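Local coordinates for structural polyprotein, VP3 (Israeli acute paralysis virus, PDB 5CDD), which probably serves as a structural subunit of the virion, forming part of the protein shell as one jelly-roll piece of a longer capsid polyprotein, at residues 64-69 and 117-122; 71-76 and 244-249; 133-138 and 265-270. All coordinates share one frame; numbering follows the deposited sequence.

Interaction 1: 64-69 and 117-122; sequences AVKHVL and VIDAAP
The flat groups that meet Lys66 are the carboxylate and main-chain carbonyl of Asp119, beside a rhinovirus-like jelly-roll strand. Lys66 NZ reaches Asp119 O at 3.0 Å with a C=O...N angle of 143°, standing 37° out of the carbonyl plane. The same NZ forms a salt bridge with Asp119 OD2 at 3.2 Å, approaching from above the carboxylate plane, in keeping with a weak hydrogen bond, the two side chains crossing at a slant. Over one face of the His67 imidazole, toward its rim, lies Lys66 CB. The lysine chain bends at chi2 (-70°) and chi3, which turns the ammonium toward the Asp119 loop. Ser99 OG bonds to both NZ and Asp119 OD2, while Glu124 OE1 adds a second salt bridge and Tyr98 a cation-pi contact, so this buried charge is held from several directions.

The backbone presents these groups through two local irregularities. A classic bulge sets Lys66 and His67 together opposite Val260, and an inverse gamma turn about Asp119 leads the chain from strand 111-118 toward helix 122-127. Ala121 is the N-cap of that helix, and its N donates to Glu124 OE1, tying the lysine site to the helix start. Beyond the polar cluster the contact is a small apolar one: Ala64 CB lies 3.7 Å from Ala121 CB and 3.4 Å from Pro122 CD.

Interaction 2: 71-76 and 244-249; sequences WKTTDA and TKLMAP
At one end of the jelly-roll sandwich, strand 64-72 runs into a type I beta turn, from Lys72 to Asp75, and meets the last residues of strand 236-247, which belongs to the other sheet. The join rests on Leu246 lying over Trp71. Leu246 CB sits over one face of the indole, 4.1 Å from the centroid of the five-membered ring and 22° off its normal, a CH-pi contact. Trp71 CG lies anti to its own N (chi1 -178°), which carries the indole across to the other strand, where Thr244 O reaches its edge, in plane, 3.7 Å from CZ2. Val256, Ile258, Leu153 and Leu195 also pack on this tryptophan.

Around the turn, the extended Lys245 chain runs past the carbonyl oxygens of Thr73 and Asp75. The segments exchange no conventional hydrogen bonds; Thr73 CA makes a bent CA-H...O contact with Leu246 O at 3.4 Å. Beside it the Thr73 methyl, CG2, touches Leu246 CG at 3.7 Å and Ala248 CB at 4.0 Å.

Interaction 3: 133-138 and 265-270; sequences WRATMC and EDVVVV
Arg134 and Val268 form the hydrogen-bonded antiparallel pair at the heart of this contact, and Thr136 and Glu265 form the next. Val268 N donates to Arg134 O at 3.0 Å, while the return bond from Arg134 N to Val268 O is weak. At the second pair Thr136 N gives Glu265 O a 2.8 Å bond, and Glu265 N answers to Thr136 O at 2.9 Å. The register slips by one residue between the pairs, a beta bulge: Asp266, with positive phi (53°), and Val267 share the place across from Ala135. Ala135 CA points a CA-H...O contact at Asp266 O, and its CB touches Val267 CG2 at 3.8 Å.

The bulge brings Asp266 alongside Thr136, the two side chains pointing the same way. Thr136 OG1, lying anti to its carbonyl carbon (chi1 -65°), donates at 3.2 Å to Asp266 OD2, which receives it on its anti lone pair, the one away from the other carboxylate oxygen. Cys138 SG lies over the face of the Glu265 carboxylate, 3.4 Å from CD.

Farther out, Arg204 forms a salt bridge with Glu265 OE1 and a long, weak ion pair with Asp266 OD2. Arg134 extends from CG to NE past Val268 CG2, and its NH1 bonds Met212 O. On the opposite face Trp133 meets Phe207 edge-to-face. Helix 56-60 covers Val267, and Asn24 of another polyprotein chain packs on Val268. The chemistry suggests a strand corner at which Arg204 would be expected to favour the ionised form of Glu265 and, more weakly, of Asp266.

In the fold
Strand 64-72 connects two of these contacts: interaction 1 uses its start and interaction 2 its end, their centres about 25 Å apart. All three reach the same antiparallel sheet, in which strand 255-265 pairs with both 64-72 and 132-144, bringing interactions 1 and 3 to within about 18 Å centre to centre, with nearest atoms about 7 Å apart but not touching. Interaction 2 lies at the far end, its centre about 36 Å from that of interaction 3. The two inner contacts are buried and bordered by other polyprotein chains; interaction 2 is a surface contact that no other chain touches. Together they illustrate how one jelly-roll sheet serves both its own domain and the assembly.

Interaction 1: 64-69 and 117-122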
ATOM      1  N   ALA B  64      47.511  25.531  14.395  1.00 33.08           N
ATOM      2  CA  ALA B  64      47.787  26.310  15.596  1.00 32.64           C
ATOM      3  C   ALA B  64      49.244  26.120  16.010  1.00 32.96           C
ATOM      4  O   ALA B  64      49.815  25.044  15.826  1.00 33.08           O
ATOM      5  CB  ALA B  64      46.860  25.884  16.727  1.00 31.77           C
ATOM      6  N   VAL B  65      49.844  27.169  16.565  1.00 32.74           N
ATOM      7  CA  VAL B  65      51.237  27.114  17.000  1.00 33.30           C
ATOM      8  C   VAL B  65      51.370  26.541  18.410  1.00 34.07           C
ATOM      9  O   VAL B  65      50.744  27.028  19.350  1.00 34.18           O
ATOM     10  CB  VAL B  65      51.879  28.515  16.990  1.00 32.66           C
ATOM     11  CG1 VAL B  65      53.329  28.421  17.374  1.00 32.94           C
ATOM     12  CG2 VAL B  65      51.767  29.124  15.625  1.00 32.67           C
ATOM     13  N   LYS B  66      52.193  25.507  18.548  1.00 34.40           N
ATOM     14  CA  LYS B  66      52.417  24.879  19.840  1.00 34.82           C
ATOM     15  C   LYS B  66      53.794  25.232  20.397  1.00 36.28           C
ATOM     16  O   LYS B  66      53.979  25.291  21.614  1.00 37.54           O
ATOM     17  CB  LYS B  66      52.278  23.357  19.722  1.00 33.19           C
ATOM     18  CG  LYS B  66      50.854  22.862  19.507  1.00 31.23           C
ATOM     19  CD  LYS B  66      49.990  23.033  20.755  1.00 31.57           C
ATOM     20  CE  LYS B  66      50.484  22.177  21.912  1.00 32.90           C
ATOM     21  NZ  LYS B  66      49.619  22.294  23.120  1.00 33.10           N
ATOM     22  N   HIS B  67      54.754  25.478  19.508  1.00 36.41           N
ATOM     23  CA  HIS B  67      56.108  25.810  19.935  1.00 36.37           C
ATOM     24  C   HIS B  67      56.791  26.894  19.111  1.00 37.03           C
ATOM     25  O   HIS B  67      56.538  27.044  17.917  1.00 36.79           O
ATOM     26  CB  HIS B  67      56.991  24.562  19.895  1.00 35.69           C
ATOM     27  CG  HIS B  67      56.431  23.395  20.642  1.00 35.96           C
ATOM     28  ND1 HIS B  67      56.190  23.427  21.997  1.00 36.71           N
ATOM     29  CD2 HIS B  67      56.062  22.163  20.220  1.00 36.08           C
ATOM     30  CE1 HIS B  67      55.693  22.264  22.380  1.00 37.45           C
ATOM     31  NE2 HIS B  67      55.605  21.479  21.321  1.00 37.23           N
ATOM     32  N   VAL B  68      57.663  27.644  19.777  1.00 38.05           N
ATOM     33  CA  VAL B  68      58.457  28.693  19.153  1.00 38.05           C
ATOM     34  C   VAL B  68      59.829  28.531  19.802  1.00 38.96           C
ATOM     35  O   VAL B  68      60.168  29.229  20.758  1.00 39.17           O
ATOM     36  CB  VAL B  68      57.911  30.108  19.455  1.00 36.52           C
ATOM     37  CG1 VAL B  68      58.795  31.150  18.790  1.00 33.69           C
ATOM     38  CG2 VAL B  68      56.488  30.240  18.942  1.00 36.34           C
ATOM     39  N   LEU B  69      60.604  27.584  19.283  1.00 39.98           N
ATOM     40  CA  LEU B  69      61.929  27.275  19.805  1.00 40.80           C
ATOM     41  C   LEU B  69      63.013  28.269  19.400  1.00 42.01           C
ATOM     42  O   LEU B  69      62.832  29.074  18.486  1.00 42.53           O
ATOM     43  CB  LEU B  69      62.340  25.877  19.343  1.00 39.77           C
ATOM     44  CG  LEU B  69      61.303  24.765  19.518  1.00 38.65           C
ATOM     45  CD1 LEU B  69      61.800  23.508  18.828  1.00 38.42           C
ATOM     46  CD2 LEU B  69      61.044  24.509  20.993  1.00 37.43           C
ATOM     47  N   VAL B 117      46.573  24.071  33.485  1.00 35.57           N
ATOM     48  CA  VAL B 117      46.078  24.885  32.380  1.00 34.20           C
ATOM     49  C   VAL B 117      46.721  24.337  31.118  1.00 34.46           C
ATOM     50  O   VAL B 117      47.934  24.405  30.937  1.00 35.00           O
ATOM     51  CB  VAL B 117      46.455  26.363  32.534  1.00 33.38           C
ATOM     52  CG1 VAL B 117      45.933  27.152  31.352  1.00 32.39           C
ATOM     53  CG2 VAL B 117      45.865  26.912  33.810  1.00 32.95           C
ATOM     54  N   ILE B 118      45.891  23.796  30.242  1.00 34.95           N
ATOM     55  CA  ILE B 118      46.353  23.186  29.011  1.00 35.06           C
ATOM     56  C   ILE B 118      46.062  24.070  27.792  1.00 35.85           C
ATOM     57  O   ILE B 118      44.909  24.389  27.510  1.00 36.01           O
ATOM     58  CB  ILE B 118      45.672  21.810  28.872  1.00 34.26           C
ATOM     59  CG1 ILE B 118      45.771  21.061  30.211  1.00 31.09           C
ATOM     60  CG2 ILE B 118      46.328  21.008  27.786  1.00 36.67           C
ATOM     61  CD1 ILE B 118      44.878  19.851  30.319  1.00 27.47           C
ATOM     62  N   ASP B 119      47.115  24.479  27.085  1.00 37.67           N
ATOM     63  CA  ASP B 119      46.969  25.324  25.896  1.00 39.35           C
ATOM     64  C   ASP B 119      46.654  24.484  24.663  1.00 39.78           C
ATOM     65  O   ASP B 119      47.512  24.237  23.819  1.00 40.52           O
ATOM     66  CB  ASP B 119      48.245  26.138  25.640  1.00 41.21           C
ATOM     67  CG  ASP B 119      49.456  25.262  25.336  1.00 43.00           C
ATOM     68  OD1 ASP B 119      50.397  25.752  24.672  1.00 42.59           O
ATOM     69  OD2 ASP B 119      49.468  24.087  25.766  1.00 43.42           O
ATOM     70  N   ALA B 120      45.404  24.054  24.568  1.00 39.69           N
ATOM     71  CA  ALA B 120      44.958  23.224  23.461  1.00 38.51           C
ATOM     72  C   ALA B 120      44.878  23.921  22.107  1.00 38.10           C
ATOM     73  O   ALA B 120      44.557  25.106  22.008  1.00 37.76           O
ATOM     74  CB  ALA B 120      43.605  22.613  23.794  1.00 37.42           C
ATOM     75  N   ALA B 121      45.184  23.150  21.069  1.00 37.84           N
ATOM     76  CA  ALA B 121      45.108  23.603  19.688  1.00 37.66           C
ATOM     77  C   ALA B 121      43.746  23.072  19.241  1.00 38.40           C
ATOM     78  O   ALA B 121      43.208  22.148  19.855  1.00 38.93           O
ATOM     79  CB  ALA B 121      46.210  22.970  18.865  1.00 35.40           C
ATOM     80  N   PRO B 122      43.167  23.637  18.173  1.00 38.01           N
ATOM     81  CA  PRO B 122      41.857  23.148  17.729  1.00 36.75           C
ATOM     82  C   PRO B 122      41.644  21.626  17.711  1.00 35.39           C
ATOM     83  O   PRO B 122      40.610  21.145  18.171  1.00 34.32           O
ATOM     84  CB  PRO B 122      41.688  23.804  16.352  1.00 37.83           C
ATOM     85  CG  PRO B 122      43.094  24.121  15.930  1.00 38.76           C
ATOM     86  CD  PRO B 122      43.727  24.589  17.202  1.00 37.67           C
TER

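Interaction 2: 71-76 and 244-249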
ATOM      1  N   TRP B  71      66.953  28.362  18.204  1.00 42.98           N
ATOM      2  CA  TRP B  71      68.093  27.598  17.725  1.00 42.82           C
ATOM      3  C   TRP B  71      69.286  28.542  17.622  1.00 44.52           C
ATOM      4  O   TRP B  71      69.290  29.477  16.822  1.00 44.84           O
ATOM      5  CB  TRP B  71      67.765  26.970  16.368  1.00 40.94           C
ATOM      6  CG  TRP B  71      68.855  26.108  15.804  1.00 39.63           C
ATOM      7  CD1 TRP B  71      69.887  25.529  16.488  1.00 39.00           C
ATOM      8  CD2 TRP B  71      68.993  25.687  14.441  1.00 38.73           C
ATOM      9  NE1 TRP B  71      70.658  24.775  15.637  1.00 38.68           N
ATOM     10  CE2 TRP B  71      70.131  24.853  14.375  1.00 38.42           C
ATOM     11  CE3 TRP B  71      68.263  25.933  13.271  1.00 38.33           C
ATOM     12  CZ2 TRP B  71      70.557  24.262  13.180  1.00 38.23           C
ATOM     13  CZ3 TRP B  71      68.687  25.345  12.083  1.00 37.99           C
ATOM     14  CH2 TRP B  71      69.824  24.518  12.048  1.00 38.06           C
ATOM     15  N   LYS B  72      70.294  28.295  18.453  1.00 46.29           N
ATOM     16  CA  LYS B  72      71.494  29.122  18.490  1.00 47.55           C
ATOM     17  C   LYS B  72      72.643  28.486  17.729  1.00 48.05           C
ATOM     18  O   LYS B  72      72.666  27.276  17.514  1.00 47.85           O
ATOM     19  CB  LYS B  72      71.935  29.334  19.937  1.00 48.06           C
ATOM     20  CG  LYS B  72      70.838  29.810  20.860  1.00 49.06           C
ATOM     21  CD  LYS B  72      71.302  29.789  22.301  1.00 49.75           C
ATOM     22  CE  LYS B  72      70.169  30.160  23.238  1.00 50.93           C
ATOM     23  NZ  LYS B  72      70.583  30.073  24.664  1.00 51.92           N
ATOM     24  N   THR B  73      73.602  29.312  17.331  1.00 49.64           N
ATOM     25  CA  THR B  73      74.768  28.816  16.624  1.00 51.14           C
ATOM     26  C   THR B  73      75.603  28.055  17.652  1.00 51.53           C
ATOM     27  O   THR B  73      76.565  27.373  17.312  1.00 51.30           O
ATOM     28  CB  THR B  73      75.585  29.980  16.034  1.00 50.83           C
ATOM     29  OG1 THR B  73      75.983  30.863  17.088  1.00 50.85           O
ATOM     30  CG2 THR B  73      74.746  30.754  15.020  1.00 51.40           C
ATOM     31  N   THR B  74      75.193  28.166  18.912  1.00 52.23           N
ATOM     32  CA  THR B  74      75.865  27.517  20.030  1.00 52.94           C
ATOM     33  C   THR B  74      75.391  26.083  20.287  1.00 54.06           C
ATOM     34  O   THR B  74      76.149  25.262  20.798  1.00 54.26           O
ATOM     35  CB  THR B  74      75.683  28.359  21.323  1.00 52.78           C
ATOM     36  OG1 THR B  74      76.835  29.188  21.515  1.00 52.76           O
ATOM     37  CG2 THR B  74      75.465  27.472  22.544  1.00 52.80           C
ATOM     38  N   ASP B  75      74.142  25.784  19.940  1.00 54.63           N
ATOM     39  CA  ASP B  75      73.598  24.445  20.144  1.00 54.38           C
ATOM     40  C   ASP B  75      74.427  23.363  19.451  1.00 53.77           C
ATOM     41  O   ASP B  75      74.953  23.567  18.356  1.00 53.10           O
ATOM     42  CB  ASP B  75      72.154  24.389  19.651  1.00 55.60           C
ATOM     43  CG  ASP B  75      71.250  25.353  20.393  1.00 56.83           C
ATOM     44  OD1 ASP B  75      71.180  25.276  21.639  1.00 57.68           O
ATOM     45  OD2 ASP B  75      70.604  26.185  19.730  1.00 57.37           O
ATOM     46  N   ALA B  76      74.538  22.214  20.108  1.00 53.30           N
ATOM     47  CA  ALA B  76      75.297  21.086  19.585  1.00 53.45           C
ATOM     48  C   ALA B  76      74.460  20.249  18.633  1.00 53.50           C
ATOM     49  O   ALA B  76      73.233  20.238  18.717  1.00 54.95           O
ATOM     50  CB  ALA B  76      75.778  20.227  20.731  1.00 52.46           C
ATOM     51  N   THR B 244      73.686  19.881  11.133  1.00 51.88           N
ATOM     52  CA  THR B 244      74.770  20.809  10.844  1.00 51.97           C
ATOM     53  C   THR B 244      74.545  22.035  11.721  1.00 52.89           C
ATOM     54  O   THR B 244      73.489  22.665  11.660  1.00 53.83           O
ATOM     55  CB  THR B 244      74.759  21.235   9.362  1.00 51.52           C
ATOM     56  OG1 THR B 244      75.059  20.102   8.539  1.00 51.52           O
ATOM     57  CG2 THR B 244      75.783  22.333   9.110  1.00 51.42           C
ATOM     58  N   LYS B 245      75.537  22.364  12.539  1.00 53.27           N
ATOM     59  CA  LYS B 245      75.446  23.505  13.443  1.00 53.61           C
ATOM     60  C   LYS B 245      74.973  24.764  12.718  1.00 52.95           C
ATOM     61  O   LYS B 245      75.204  24.924  11.519  1.00 52.57           O
ATOM     62  CB  LYS B 245      76.807  23.744  14.099  1.00 54.81           C
ATOM     63  CG  LYS B 245      76.723  24.342  15.490  1.00 57.32           C
ATOM     64  CD  LYS B 245      78.033  24.165  16.235  1.00 57.88           C
ATOM     65  CE  LYS B 245      77.897  24.576  17.690  1.00 58.87           C
ATOM     66  NZ  LYS B 245      79.156  24.342  18.450  1.00 59.95           N
ATOM     67  N   LEU B 246      74.304  25.653  13.448  1.00 52.38           N
ATOM     68  CA  LEU B 246      73.795  26.890  12.862  1.00 52.07           C
ATOM     69  C   LEU B 246      74.922  27.880  12.579  1.00 53.97           C
ATOM     70  O   LEU B 246      75.707  28.214  13.465  1.00 53.43           O
ATOM     71  CB  LEU B 246      72.772  27.540  13.795  1.00 49.03           C
ATOM     72  CG  LEU B 246      72.144  28.842  13.287  1.00 46.91           C
ATOM     73  CD1 LEU B 246      71.368  28.571  12.007  1.00 45.67           C
ATOM     74  CD2 LEU B 246      71.229  29.425  14.349  1.00 44.88           C
ATOM     75  N   MET B 247      74.993  28.350  11.339  1.00 56.66           N
ATOM     76  CA  MET B 247      76.017  29.303  10.924  1.00 58.98           C
ATOM     77  C   MET B 247      75.355  30.652  10.700  1.00 59.41           C
ATOM     78  O   MET B 247      74.231  30.713  10.214  1.00 59.40           O
ATOM     79  CB  MET B 247      76.668  28.822   9.630  1.00 61.70           C
ATOM     80  CG  MET B 247      77.363  27.480   9.760  1.00 65.18           C
ATOM     81  SD  MET B 247      79.004  27.613  10.506  1.00 69.61           S
ATOM     82  CE  MET B 247      78.631  27.688  12.248  1.00 67.79           C
ATOM     83  N   ALA B 248      76.042  31.734  11.047  1.00 60.35           N
ATOM     84  CA  ALA B 248      75.462  33.056  10.877  1.00 60.87           C
ATOM     85  C   ALA B 248      76.475  34.185  10.941  1.00 61.32           C
ATOM     86  O   ALA B 248      77.166  34.341  11.943  1.00 61.57           O
ATOM     87  CB  ALA B 248      74.399  33.281  11.934  1.00 60.44           C
ATOM     88  N   PRO B 249      76.579  34.992   9.866  1.00 61.50           N
ATOM     89  CA  PRO B 249      77.532  36.104   9.880  1.00 61.59           C
ATOM     90  C   PRO B 249      77.126  36.983  11.062  1.00 62.53           C
ATOM     91  O   PRO B 249      76.012  36.849  11.578  1.00 63.16           O
ATOM     92  CB  PRO B 249      77.269  36.799   8.545  1.00 60.92           C
ATOM     93  CG  PRO B 249      76.792  35.688   7.672  1.00 61.01           C
ATOM     94  CD  PRO B 249      75.858  34.942   8.584  1.00 61.66           C
TER

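Interaction 3: 133-138 and 265-270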
ATOM      1  N   TRP B 133      40.909   8.041  19.906  1.00 26.12           N
ATOM      2  CA  TRP B 133      41.091   8.718  18.630  1.00 25.20           C
ATOM      3  C   TRP B 133      41.932   7.905  17.655  1.00 25.70           C
ATOM      4  O   TRP B 133      42.509   6.875  18.007  1.00 25.27           O
ATOM      5  CB  TRP B 133      41.771  10.072  18.837  1.00 25.27           C
ATOM      6  CG  TRP B 133      43.175   9.953  19.358  1.00 24.63           C
ATOM      7  CD1 TRP B 133      43.556   9.798  20.659  1.00 23.95           C
ATOM      8  CD2 TRP B 133      44.380   9.929  18.580  1.00 25.05           C
ATOM      9  NE1 TRP B 133      44.923   9.678  20.742  1.00 25.53           N
ATOM     10  CE2 TRP B 133      45.454   9.754  19.481  1.00 25.22           C
ATOM     11  CE3 TRP B 133      44.657  10.036  17.210  1.00 25.37           C
ATOM     12  CZ2 TRP B 133      46.785   9.683  19.056  1.00 25.02           C
ATOM     13  CZ3 TRP B 133      45.982   9.966  16.787  1.00 24.59           C
ATOM     14  CH2 TRP B 133      47.029   9.791  17.710  1.00 24.28           C
ATOM     15  N   ARG B 134      41.998   8.401  16.426  1.00 25.82           N
ATOM     16  CA  ARG B 134      42.765   7.786  15.351  1.00 25.24           C
ATOM     17  C   ARG B 134      42.854   8.844  14.260  1.00 25.69           C
ATOM     18  O   ARG B 134      41.829   9.324  13.777  1.00 26.57           O
ATOM     19  CB  ARG B 134      42.044   6.549  14.816  1.00 23.76           C
ATOM     20  CG  ARG B 134      42.784   5.844  13.698  1.00 23.51           C
ATOM     21  CD  ARG B 134      41.915   4.789  13.043  1.00 24.77           C
ATOM     22  NE  ARG B 134      42.611   4.123  11.945  1.00 27.55           N
ATOM     23  CZ  ARG B 134      43.534   3.181  12.102  1.00 27.95           C
ATOM     24  NH1 ARG B 134      43.875   2.783  13.319  1.00 31.23           N
ATOM     25  NH2 ARG B 134      44.124   2.642  11.044  1.00 27.19           N
ATOM     26  N   ALA B 135      44.070   9.221  13.878  1.00 25.71           N
ATOM     27  CA  ALA B 135      44.230  10.240  12.851  1.00 25.75           C
ATOM     28  C   ALA B 135      45.657  10.397  12.350  1.00 26.05           C
ATOM     29  O   ALA B 135      46.598   9.822  12.898  1.00 26.71           O
ATOM     30  CB  ALA B 135      43.722  11.579  13.377  1.00 24.38           C
ATOM     31  N   THR B 136      45.798  11.181  11.287  1.00 25.88           N
ATOM     32  CA  THR B 136      47.094  11.468  10.695  1.00 26.52           C
ATOM     33  C   THR B 136      47.507  12.821  11.252  1.00 27.60           C
ATOM     34  O   THR B 136      46.886  13.839  10.952  1.00 28.49           O
ATOM     35  CB  THR B 136      47.003  11.560   9.160  1.00 26.26           C
ATOM     36  OG1 THR B 136      46.647  10.279   8.623  1.00 27.82           O
ATOM     37  CG2 THR B 136      48.331  11.998   8.572  1.00 24.28           C
ATOM     38  N   MET B 137      48.545  12.830  12.081  1.00 29.11           N
ATOM     39  CA  MET B 137      49.016  14.066  12.685  1.00 29.75           C
ATOM     40  C   MET B 137      49.899  14.862  11.741  1.00 30.05           C
ATOM     41  O   MET B 137      50.838  14.326  11.150  1.00 30.64           O
ATOM     42  CB  MET B 137      49.773  13.762  13.976  1.00 29.79           C
ATOM     43  CG  MET B 137      48.924  13.056  15.020  1.00 29.27           C
ATOM     44  SD  MET B 137      47.323  13.860  15.249  1.00 28.36           S
ATOM     45  CE  MET B 137      47.826  15.453  15.898  1.00 27.20           C
ATOM     46  N   CYS B 138      49.592  16.147  11.603  1.00 29.93           N
ATOM     47  CA  CYS B 138      50.355  17.019  10.723  1.00 31.37           C
ATOM     48  C   CYS B 138      51.062  18.113  11.506  1.00 31.86           C
ATOM     49  O   CYS B 138      50.489  18.716  12.416  1.00 30.77           O
ATOM     50  CB  CYS B 138      49.433  17.639   9.678  1.00 31.07           C
ATOM     51  SG  CYS B 138      48.590  16.419   8.658  1.00 34.48           S
ATOM     52  N   GLU B 265      44.399  15.213  10.391  1.00 28.65           N
ATOM     53  CA  GLU B 265      43.659  14.880   9.180  1.00 29.66           C
ATOM     54  C   GLU B 265      43.246  13.415   9.262  1.00 30.62           C
ATOM     55  O   GLU B 265      43.816  12.653  10.040  1.00 31.26           O
ATOM     56  CB  GLU B 265      44.527  15.104   7.944  1.00 29.52           C
ATOM     57  CG  GLU B 265      45.234  16.446   7.933  1.00 30.88           C
ATOM     58  CD  GLU B 265      45.926  16.732   6.616  1.00 32.06           C
ATOM     59  OE1 GLU B 265      46.496  15.793   6.023  1.00 32.85           O
ATOM     60  OE2 GLU B 265      45.908  17.904   6.180  1.00 32.26           O
ATOM     61  N   ASP B 266      42.261  13.027   8.457  1.00 32.45           N
ATOM     62  CA  ASP B 266      41.763  11.656   8.459  1.00 33.30           C
ATOM     63  C   ASP B 266      41.404  11.305   9.899  1.00 32.68           C
ATOM     64  O   ASP B 266      41.748  10.235  10.401  1.00 33.01           O
ATOM     65  CB  ASP B 266      42.835  10.701   7.935  1.00 36.45           C
ATOM     66  CG  ASP B 266      43.323  11.079   6.551  1.00 39.93           C
ATOM     67  OD1 ASP B 266      42.473  11.248   5.649  1.00 41.15           O
ATOM     68  OD2 ASP B 266      44.555  11.210   6.366  1.00 41.24           O
ATOM     69  N   VAL B 267      40.703  12.228  10.550  1.00 32.34           N
ATOM     70  CA  VAL B 267      40.300  12.069  11.937  1.00 31.57           C
ATOM     71  C   VAL B 267      39.052  11.226  12.136  1.00 31.83           C
ATOM     72  O   VAL B 267      38.108  11.288  11.350  1.00 33.38           O
ATOM     73  CB  VAL B 267      40.052  13.444  12.596  1.00 30.24           C
ATOM     74  CG1 VAL B 267      39.648  13.264  14.048  1.00 29.42           C
ATOM     75  CG2 VAL B 267      41.295  14.305  12.492  1.00 29.63           C
ATOM     76  N   VAL B 268      39.072  10.431  13.199  1.00 31.62           N
ATOM     77  CA  VAL B 268      37.949   9.591  13.575  1.00 31.58           C
ATOM     78  C   VAL B 268      38.017   9.474  15.092  1.00 30.81           C
ATOM     79  O   VAL B 268      39.090   9.254  15.655  1.00 30.29           O
ATOM     80  CB  VAL B 268      38.028   8.181  12.942  1.00 31.50           C
ATOM     81  CG1 VAL B 268      38.108   8.291  11.445  1.00 31.91           C
ATOM     82  CG2 VAL B 268      39.222   7.430  13.461  1.00 32.50           C
ATOM     83  N   VAL B 269      36.882   9.660  15.753  1.00 31.11           N
ATOM     84  CA  VAL B 269      36.831   9.567  17.202  1.00 30.05           C
ATOM     85  C   VAL B 269      35.871   8.468  17.625  1.00 31.43           C
ATOM     86  O   VAL B 269      34.912   8.158  16.913  1.00 33.27           O
ATOM     87  CB  VAL B 269      36.392  10.898  17.831  1.00 28.35           C
ATOM     88  CG1 VAL B 269      37.442  11.961  17.565  1.00 25.64           C
ATOM     89  CG2 VAL B 269      35.049  11.323  17.269  1.00 26.09           C
ATOM     90  N   VAL B 270      36.137   7.874  18.783  1.00 31.88           N
ATOM     91  CA  VAL B 270      35.298   6.798  19.294  1.00 32.62           C
ATOM     92  C   VAL B 270      34.753   7.138  20.679  1.00 35.37           C
ATOM     93  O   VAL B 270      35.470   7.681  21.517  1.00 35.35           O
ATOM     94  CB  VAL B 270      36.088   5.478  19.371  1.00 30.11           C
ATOM     95  CG1 VAL B 270      35.181   4.346  19.836  1.00 29.98           C
ATOM     96  CG2 VAL B 270      36.680   5.162  18.014  1.00 28.89           C
TER